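Nrps/pks (Streptomyces albus, PDB 4OPE) probably catalyses decarboxylative Claisen condensation during chain elongation, as a ketosynthase domain of the AT-less polyketide synthase that makes oxazolomycin. Local coordinates at residues 58-70 with 212-226. Numbering follows the deposited sequence.
Sequences APGKAYAKWGGWL and YLQLAKGGFLSTDGR
Tyr63 reaches across to the turn that follows helix 210-217. Its OH donates to Leu221 O (2.8 Å). The carbonyl is met in its own plane on a lone pair, and Leu221 O also lies in the plane of the ring. CG stands between the backbone N and the carbonyl carbon (chi1 55°), which swings the ring over to the turn. One ring edge lies near Ala216 O, 3.5 Å from CE2, while CE1 approaches Thr223 CG2.

Trp66 packs against 223-226. Its indole is sandwiched between Lys65 CG of its own segment and Asp224 O, which sits over the centre of the opposite face. CE3 lies close to Gly225 CA, where there is no side chain to block the ring. The guanidinium of Arg226 stands nearly perpendicular to the indole, a long, at most weak cation-pi contact.

Ala62 packs its CB against Ala216 CB (4.0 Å) and Leu213 CD2. A water bridges Lys61 O and Leu213 O. Farther along, the phenol of Tyr212 points its OH at Trp66 O, but the modelled 2.4 Å is too short to be exact. Trp69 CH2 comes within 4.0 Å of Tyr212 CE1.

In this thiolase-fold ketosynthase the loop leading into strand 66-67 lies along the end of helix 210-217 and the chain after it. The helix ends in a Schellman motif with Gly219 as C-prime: Phe220 N bonds Leu215 O, and Gly219 N bonds Ala216 O.

An Asx turn, Arg226 N to Asp224 OD1 (3.2 Å), shapes the chain under the indole. Salt bridges from Asp224 to Arg228 and from Arg226 to Asp36 hold these side chains. Strand 66-67 pairs with strand 39-40. Leu213 also packs on Ala140 of the second subunit.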
loop_
_atom_site.group_PDB
_atom_site.type_symbol
_atom_site.label_atom_id
_atom_site.label_comp_id
_atom_site.label_asym_id
_atom_site.label_seq_id
_atom_site.Cartn_x
_atom_site.Cartn_y
_atom_site.Cartn_z
ATOM N N ALA A 58 23.341 15.253 -22.646
ATOM C CA ALA A 58 22.684 14.448 -23.662
ATOM C C ALA A 58 21.213 14.189 -23.273
ATOM O O ALA A 58 20.903 13.820 -22.130
ATOM C CB ALA A 58 23.417 13.141 -23.871
ATOM N N PRO A 59 20.294 14.427 -24.211
ATOM C CA PRO A 59 18.884 14.145 -23.917
ATOM C C PRO A 59 18.505 12.702 -24.249
ATOM O O PRO A 59 19.063 12.114 -25.169
ATOM C CB PRO A 59 18.130 15.143 -24.824
ATOM C CG PRO A 59 19.088 15.487 -25.941
ATOM C CD PRO A 59 20.486 15.120 -25.509
ATOM N N GLY A 60 17.550 12.154 -23.503
ATOM C CA GLY A 60 17.034 10.810 -23.778
ATOM C C GLY A 60 18.051 9.717 -23.516
ATOM O O GLY A 60 18.018 8.624 -24.131
ATOM N N LYS A 61 18.936 10.021 -22.563
ATOM C CA LYS A 61 20.097 9.202 -22.257
ATOM C C LYS A 61 20.369 9.081 -20.741
ATOM O O LYS A 61 19.992 9.942 -19.936
ATOM C CB LYS A 61 21.324 9.799 -22.956
ATOM C CG LYS A 61 21.318 9.636 -24.452
ATOM C CD LYS A 61 21.072 8.181 -24.777
ATOM C CE LYS A 61 21.553 7.820 -26.159
ATOM N NZ LYS A 61 20.593 6.841 -26.709
ATOM N N ALA A 62 21.050 8.006 -20.372
ATOM C CA ALA A 62 21.494 7.845 -19.015
ATOM C C ALA A 62 22.975 8.128 -18.930
ATOM O O ALA A 62 23.732 7.642 -19.724
ATOM C CB ALA A 62 21.172 6.441 -18.519
ATOM N N TYR A 63 23.389 8.925 -17.965
ATOM C CA TYR A 63 24.820 9.283 -17.851
ATOM C C TYR A 63 25.568 8.383 -16.814
ATOM O O TYR A 63 26.710 8.650 -16.433
ATOM C CB TYR A 63 24.946 10.774 -17.505
ATOM C CG TYR A 63 24.170 11.169 -16.271
ATOM C CD1 TYR A 63 24.699 10.984 -15.024
ATOM C CD2 TYR A 63 22.915 11.733 -16.360
ATOM C CE1 TYR A 63 23.993 11.340 -13.880
ATOM C CE2 TYR A 63 22.194 12.095 -15.232
ATOM C CZ TYR A 63 22.730 11.891 -13.981
ATOM O OH TYR A 63 22.026 12.236 -12.816
ATOM N N ALA A 64 24.902 7.325 -16.345
ATOM C CA ALA A 64 25.528 6.367 -15.460
ATOM C C ALA A 64 25.088 4.969 -15.851
ATOM O O ALA A 64 24.062 4.779 -16.530
ATOM C CB ALA A 64 25.180 6.665 -14.003
ATOM N N LYS A 65 25.871 4.004 -15.375
ATOM C CA LYS A 65 25.824 2.636 -15.846
ATOM C C LYS A 65 26.030 1.606 -14.724
ATOM O O LYS A 65 26.463 0.479 -14.984
ATOM C CB LYS A 65 26.905 2.473 -16.896
ATOM C CG LYS A 65 28.252 3.000 -16.444
ATOM C CD LYS A 65 29.336 2.677 -17.451
ATOM C CE LYS A 65 30.684 3.159 -16.965
ATOM N NZ LYS A 65 31.798 2.564 -17.749
ATOM N N TRP A 66 25.684 1.972 -13.494
ATOM C CA TRP A 66 25.978 1.148 -12.342
ATOM C C TRP A 66 24.712 0.798 -11.601
ATOM O O TRP A 66 23.686 1.486 -11.735
ATOM C CB TRP A 66 26.904 1.887 -11.395
ATOM C CG TRP A 66 28.236 2.272 -12.010
ATOM C CD1 TRP A 66 29.336 1.462 -12.185
ATOM C CD2 TRP A 66 28.610 3.554 -12.503
ATOM N NE1 TRP A 66 30.349 2.162 -12.777
ATOM C CE2 TRP A 66 29.940 3.450 -12.973
ATOM C CE3 TRP A 66 27.947 4.771 -12.611
ATOM C CZ2 TRP A 66 30.627 4.520 -13.520
ATOM C CZ3 TRP A 66 28.623 5.844 -13.174
ATOM C CH2 TRP A 66 29.960 5.708 -13.619
ATOM N N GLY A 67 24.801 -0.275 -10.810
ATOM C CA GLY A 67 23.767 -0.590 -9.845
ATOM C C GLY A 67 24.167 -1.639 -8.837
ATOM O O GLY A 67 25.250 -2.244 -8.942
ATOM N N GLY A 68 23.289 -1.849 -7.849
ATOM C CA GLY A 68 23.363 -3.034 -6.978
ATOM C C GLY A 68 22.513 -4.136 -7.539
ATOM O O GLY A 68 21.303 -4.020 -7.538
ATOM N N TRP A 69 23.127 -5.197 -8.045
ATOM C CA TRP A 69 22.395 -6.219 -8.798
ATOM C C TRP A 69 22.258 -7.462 -7.995
ATOM O O TRP A 69 23.209 -7.858 -7.351
ATOM C CB TRP A 69 23.122 -6.556 -10.089
ATOM C CG TRP A 69 23.372 -5.334 -10.855
ATOM C CD1 TRP A 69 24.525 -4.637 -10.909
ATOM C CD2 TRP A 69 22.420 -4.591 -11.602
ATOM N NE1 TRP A 69 24.367 -3.534 -11.679
ATOM C CE2 TRP A 69 23.076 -3.486 -12.120
ATOM C CE3 TRP A 69 21.077 -4.781 -11.918
ATOM C CZ2 TRP A 69 22.436 -2.549 -12.902
ATOM C CZ3 TRP A 69 20.453 -3.869 -12.721
ATOM C CH2 TRP A 69 21.120 -2.761 -13.182
ATOM N N LEU A 70 21.075 -8.078 -8.004
ATOM C CA LEU A 70 20.948 -9.413 -7.464
ATOM C C LEU A 70 21.660 -10.338 -8.402
ATOM O O LEU A 70 21.645 -10.135 -9.589
ATOM C CB LEU A 70 19.492 -9.821 -7.355
ATOM C CG LEU A 70 18.701 -9.140 -6.247
ATOM C CD1 LEU A 70 17.359 -9.807 -6.087
ATOM C CD2 LEU A 70 19.434 -9.213 -4.932
ATOM N N TYR A 212 16.386 3.681 -15.670
ATOM C CA TYR A 212 17.649 4.399 -15.720
ATOM C C TYR A 212 17.481 5.657 -16.544
ATOM O O TYR A 212 18.102 6.645 -16.225
ATOM C CB TYR A 212 18.786 3.495 -16.216
ATOM C CG TYR A 212 19.459 2.701 -15.094
ATOM C CD1 TYR A 212 18.822 1.616 -14.446
ATOM C CD2 TYR A 212 20.698 3.052 -14.656
ATOM C CE1 TYR A 212 19.455 0.921 -13.412
ATOM C CE2 TYR A 212 21.330 2.378 -13.627
ATOM C CZ TYR A 212 20.727 1.313 -13.003
ATOM O OH TYR A 212 21.452 0.691 -11.997
ATOM N N LEU A 213 16.608 5.657 -17.556
ATOM C CA LEU A 213 16.310 6.910 -18.275
ATOM C C LEU A 213 15.493 7.903 -17.469
ATOM O O LEU A 213 15.827 9.071 -17.383
ATOM C CB LEU A 213 15.634 6.654 -19.620
ATOM C CG LEU A 213 16.582 5.941 -20.578
ATOM C CD1 LEU A 213 15.802 5.584 -21.796
ATOM C CD2 LEU A 213 17.779 6.777 -20.982
ATOM N N GLN A 214 14.419 7.432 -16.878
ATOM C CA GLN A 214 13.627 8.244 -15.957
ATOM C C GLN A 214 14.533 8.885 -14.881
ATOM O O GLN A 214 14.462 10.076 -14.615
ATOM C CB GLN A 214 12.598 7.334 -15.305
ATOM C CG GLN A 214 11.190 7.828 -15.232
ATOM C CD GLN A 214 10.203 6.710 -14.890
ATOM O OE1 GLN A 214 10.577 5.600 -14.420
ATOM N NE2 GLN A 214 8.917 6.992 -15.128
ATOM N N LEU A 215 15.408 8.104 -14.263
ATOM C CA LEU A 215 16.207 8.666 -13.202
ATOM C C LEU A 215 17.285 9.625 -13.790
ATOM O O LEU A 215 17.618 10.636 -13.168
ATOM C CB LEU A 215 16.828 7.572 -12.301
ATOM C CG LEU A 215 15.906 6.742 -11.381
ATOM C CD1 LEU A 215 16.708 5.681 -10.634
ATOM C CD2 LEU A 215 15.087 7.548 -10.385
ATOM N N ALA A 216 17.832 9.316 -14.962
ATOM C CA ALA A 216 18.859 10.204 -15.528
ATOM C C ALA A 216 18.245 11.537 -15.884
ATOM O O ALA A 216 18.766 12.568 -15.543
ATOM C CB ALA A 216 19.525 9.594 -16.748
ATOM N N LYS A 217 17.079 11.501 -16.497
ATOM C CA LYS A 217 16.361 12.715 -16.814
ATOM C C LYS A 217 16.176 13.650 -15.617
ATOM O O LYS A 217 16.317 14.855 -15.755
ATOM C CB LYS A 217 15.012 12.380 -17.458
ATOM C CG LYS A 217 14.362 13.564 -18.137
ATOM C CD LYS A 217 12.845 13.566 -17.983
ATOM C CE LYS A 217 12.243 14.953 -18.231
ATOM N NZ LYS A 217 12.719 15.490 -19.549
ATOM N N GLY A 218 15.866 13.104 -14.448
ATOM C CA GLY A 218 15.675 13.919 -13.241
ATOM C C GLY A 218 16.956 14.220 -12.471
ATOM O O GLY A 218 16.894 14.783 -11.368
ATOM N N GLY A 219 18.119 13.872 -13.043
ATOM C CA GLY A 219 19.389 14.051 -12.354
ATOM C C GLY A 219 19.564 13.253 -11.050
ATOM O O GLY A 219 20.404 13.587 -10.226
ATOM N N PHE A 220 18.813 12.175 -10.863
ATOM C CA PHE A 220 18.904 11.467 -9.627
ATOM C C PHE A 220 20.134 10.602 -9.529
ATOM O O PHE A 220 20.575 10.301 -8.426
ATOM C CB PHE A 220 17.635 10.663 -9.403
ATOM C CG PHE A 220 16.442 11.520 -9.151
ATOM C CD1 PHE A 220 16.369 12.278 -7.981
ATOM C CD2 PHE A 220 15.396 11.616 -10.093
ATOM C CE1 PHE A 220 15.281 13.108 -7.743
ATOM C CE2 PHE A 220 14.300 12.436 -9.856
ATOM C CZ PHE A 220 14.246 13.184 -8.685
ATOM N N LEU A 221 20.700 10.194 -10.644
ATOM C CA LEU A 221 21.801 9.252 -10.595
ATOM C C LEU A 221 23.128 9.948 -10.231
ATOM O O LEU A 221 23.451 10.991 -10.768
ATOM C CB LEU A 221 21.939 8.547 -11.926
ATOM C CG LEU A 221 20.688 7.796 -12.389
ATOM C CD1 LEU A 221 20.966 7.171 -13.738
ATOM C CD2 LEU A 221 20.234 6.726 -11.385
ATOM N N SER A 222 23.897 9.392 -9.316
ATOM C CA SER A 222 25.195 9.952 -9.076
ATOM C C SER A 222 26.058 9.641 -10.305
ATOM O O SER A 222 25.764 8.689 -11.002
ATOM C CB SER A 222 25.825 9.356 -7.824
ATOM O OG SER A 222 25.925 7.945 -7.878
ATOM N N THR A 223 27.117 10.412 -10.541
ATOM C CA THR A 223 27.940 10.273 -11.736
ATOM C C THR A 223 29.018 9.177 -11.622
ATOM O O THR A 223 29.448 8.619 -12.649
ATOM C CB THR A 223 28.587 11.616 -12.138
ATOM O OG1 THR A 223 29.204 12.207 -11.004
ATOM C CG2 THR A 223 27.536 12.587 -12.620
ATOM N N ASP A 224 29.444 8.854 -10.395
ATOM C CA ASP A 224 30.311 7.676 -10.154
ATOM C C ASP A 224 29.532 6.391 -9.877
ATOM O O ASP A 224 30.089 5.347 -9.780
ATOM C CB ASP A 224 31.305 7.945 -9.029
ATOM C CG ASP A 224 30.628 8.337 -7.706
ATOM O OD1 ASP A 224 29.359 8.510 -7.602
ATOM O OD2 ASP A 224 31.412 8.484 -6.745
ATOM N N GLY A 225 28.230 6.439 -9.761
ATOM C CA GLY A 225 27.519 5.210 -9.426
ATOM C C GLY A 225 27.666 4.827 -7.961
ATOM O O GLY A 225 27.645 3.651 -7.632
ATOM N N ARG A 226 27.785 5.823 -7.079
ATOM C CA ARG A 226 27.871 5.556 -5.677
ATOM C C ARG A 226 26.911 6.407 -4.854
ATOM O O ARG A 226 26.481 7.478 -5.275
ATOM C CB ARG A 226 29.296 5.781 -5.187
ATOM C CG ARG A 226 30.363 4.996 -5.937
ATOM C CD ARG A 226 30.224 3.478 -5.811
ATOM N NE ARG A 226 30.361 2.818 -7.125
ATOM C CZ ARG A 226 31.327 1.982 -7.463
ATOM N NH1 ARG A 226 31.345 1.460 -8.679
ATOM N NH2 ARG A 226 32.255 1.662 -6.595
HETATM O O HOH W 1 16.892 10.293 -19.908
#